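Local coordinates for invasion protein INVA (Salmonella enterica, PDB 2X49) that forms part of the type III secretion export apparatus in the bacterial inner membrane and takes part in invasion of intestinal epithelial cells, at residues V174-I177 and S178-L181. Numbering follows the deposited sequence.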
ATOM      1  N   VAL A 174      23.088   4.200   9.749  1.00 18.39           N
ATOM      2  CA  VAL A 174      22.202   4.948   8.833  1.00 18.69           C
ATOM      3  C   VAL A 174      21.626   4.002   7.769  1.00 18.03           C
ATOM      4  O   VAL A 174      20.446   4.030   7.419  1.00 16.82           O
ATOM      5  CB  VAL A 174      22.907   6.143   8.154  1.00 19.45           C
ATOM      6  CG1 VAL A 174      22.002   6.723   7.100  1.00 18.14           C
ATOM      7  CG2 VAL A 174      23.299   7.216   9.179  1.00 20.65           C
ATOM      8  N   GLN A 175      22.480   3.115   7.310  1.00 16.89           N
ATOM      9  CA  GLN A 175      22.072   2.118   6.313  1.00 16.71           C
ATOM     10  C   GLN A 175      20.964   1.212   6.820  1.00 15.28           C
ATOM     11  O   GLN A 175      19.992   0.888   6.114  1.00 13.90           O
ATOM     12  CB  GLN A 175      23.263   1.257   5.882  1.00 17.03           C
ATOM     13  CG  GLN A 175      22.882   0.198   4.876  1.00 23.10           C
ATOM     14  CD  GLN A 175      22.379   0.784   3.553  1.00 28.57           C
ATOM     15  OE1 GLN A 175      21.048   0.832   3.372  1.00 33.99           O
ATOM     16  NE2 GLN A 175      23.178   1.168   2.699  1.00 33.03           N
ATOM     17  N   ARG A 176      21.110   0.802   8.062  1.00 15.28           N
ATOM     18  CA  ARG A 176      20.133  -0.091   8.701  1.00 15.22           C
ATOM     19  C   ARG A 176      18.807   0.625   8.918  1.00 15.22           C
ATOM     20  O   ARG A 176      17.753   0.093   8.629  1.00 14.85           O
ATOM     21  CB  ARG A 176      20.695  -0.652  10.032  1.00 14.85           C
ATOM     22  CG  ARG A 176      19.749  -1.425  10.832  1.00 16.02           C
ATOM     23  CD  ARG A 176      19.078  -2.540  10.140  1.00 17.88           C
ATOM     24  NE  ARG A 176      19.962  -3.414   9.405  1.00 22.15           N
ATOM     25  CZ  ARG A 176      20.493  -4.529   9.876  1.00 27.03           C
ATOM     26  NH1 ARG A 176      20.241  -4.921  11.113  1.00 30.93           N
ATOM     27  NH2 ARG A 176      21.272  -5.248   9.097  1.00 26.00           N
ATOM     28  N   ILE A 177      18.906   1.876   9.334  1.00 15.30           N
ATOM     29  CA  ILE A 177      17.694   2.686   9.527  1.00 14.84           C
ATOM     30  C   ILE A 177      16.959   2.830   8.168  1.00 14.72           C
ATOM     31  O   ILE A 177      15.723   2.696   8.080  1.00 14.12           O
ATOM     32  CB  ILE A 177      17.983   4.024  10.153  1.00 14.54           C
ATOM     33  CG1 ILE A 177      18.515   3.821  11.598  1.00 15.07           C
ATOM     34  CG2 ILE A 177      16.667   4.866  10.120  1.00 14.84           C
ATOM     35  CD1 ILE A 177      19.188   5.112  12.161  1.00 17.28           C
ATOM     36  N   SER A 178      17.725   3.045   7.119  1.00 14.58           N
ATOM     37  CA  SER A 178      17.181   3.330   5.766  1.00 14.92           C
ATOM     38  C   SER A 178      16.433   2.088   5.309  1.00 14.50           C
ATOM     39  O   SER A 178      15.297   2.137   4.797  1.00 15.11           O
ATOM     40  CB  SER A 178      18.249   3.711   4.757  1.00 15.68           C
ATOM     41  OG  SER A 178      17.687   4.146   3.510  1.00 17.57           O
ATOM     42  N   GLU A 179      17.044   0.941   5.594  1.00 15.38           N
ATOM     43  CA  GLU A 179      16.420  -0.343   5.287  1.00 16.83           C
ATOM     44  C   GLU A 179      15.089  -0.573   5.973  1.00 16.38           C
ATOM     45  O   GLU A 179      14.093  -1.008   5.374  1.00 16.77           O
ATOM     46  CB  GLU A 179      17.364  -1.531   5.532  1.00 17.71           C
ATOM     47  CG  GLU A 179      18.448  -1.563   4.547  1.00 23.43           C
ATOM     48  CD  GLU A 179      19.594  -2.477   4.927  1.00 31.14           C
ATOM     49  OE1 GLU A 179      19.516  -3.147   5.984  1.00 36.16           O
ATOM     50  OE2 GLU A 179      20.596  -2.509   4.164  1.00 36.06           O
ATOM     51  N   VAL A 180      15.054  -0.249   7.256  1.00 15.95           N
ATOM     52  CA  VAL A 180      13.807  -0.293   8.061  1.00 15.83           C
ATOM     53  C   VAL A 180      12.698   0.582   7.426  1.00 15.73           C
ATOM     54  O   VAL A 180      11.560   0.175   7.156  1.00 16.30           O
ATOM     55  CB  VAL A 180      14.030   0.090   9.506  1.00 17.45           C
ATOM     56  CG1 VAL A 180      12.713   0.257  10.231  1.00 17.25           C
ATOM     57  CG2 VAL A 180      14.888  -0.986  10.166  1.00 15.95           C
ATOM     58  N   LEU A 181      13.073   1.779   7.100  1.00 14.14           N
ATOM     59  CA  LEU A 181      12.109   2.759   6.544  1.00 14.84           C
ATOM     60  C   LEU A 181      11.553   2.292   5.195  1.00 14.50           C
ATOM     61  O   LEU A 181      10.346   2.410   4.926  1.00 14.24           O
ATOM     62  CB  LEU A 181      12.763   4.151   6.441  1.00 13.83           C
ATOM     63  CG  LEU A 181      13.190   4.882   7.743  1.00 15.16           C
ATOM     64  CD1 LEU A 181      13.623   6.368   7.538  1.00 17.15           C
ATOM     65  CD2 LEU A 181      12.070   4.861   8.769  1.00 20.17           C
TER
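E179 reaches back along the first turns of helix 174-185, in the C-terminal domain of InvA, and sets its carboxylate between the side chains of Q175 and R176. E179 CB lies beside the R176 carbonyl, 3.5 Å from R176 O. E179 CG, held beside the backbone N by a chi1 of -70°, comes within 3.3 Å of Q175 O, and the extended chain beyond it carries CD past the same carbonyl. E179 OE1 sits at the edge of the R176 guanidinium, near its plane, and accepts a weak, salt-bridged hydrogen bond of 3.5 Å from R176 NE; guanidinium and carboxylate are turned 28° apart. E179 OE2 lies 3.5 Å from Q175 OE1; both are acceptors, so no hydrogen bond joins them. Bends at chi2 and chi3 fold the arginine so that NE is offered to E179, while NH1 bonds to K209 O.

On the buried side I177 CG2 packs 4.2 Å from L181 CG, facing helix 194-204, and S178 OG is hydrogen-bonded to T150 OG1 of helix 147-158. The long R176 NE to E179 OE1 distance is consistent with a modest i to i+3 ion pair, the arginine being shared between E179 and the K209 carbonyl that precedes helix 211-221.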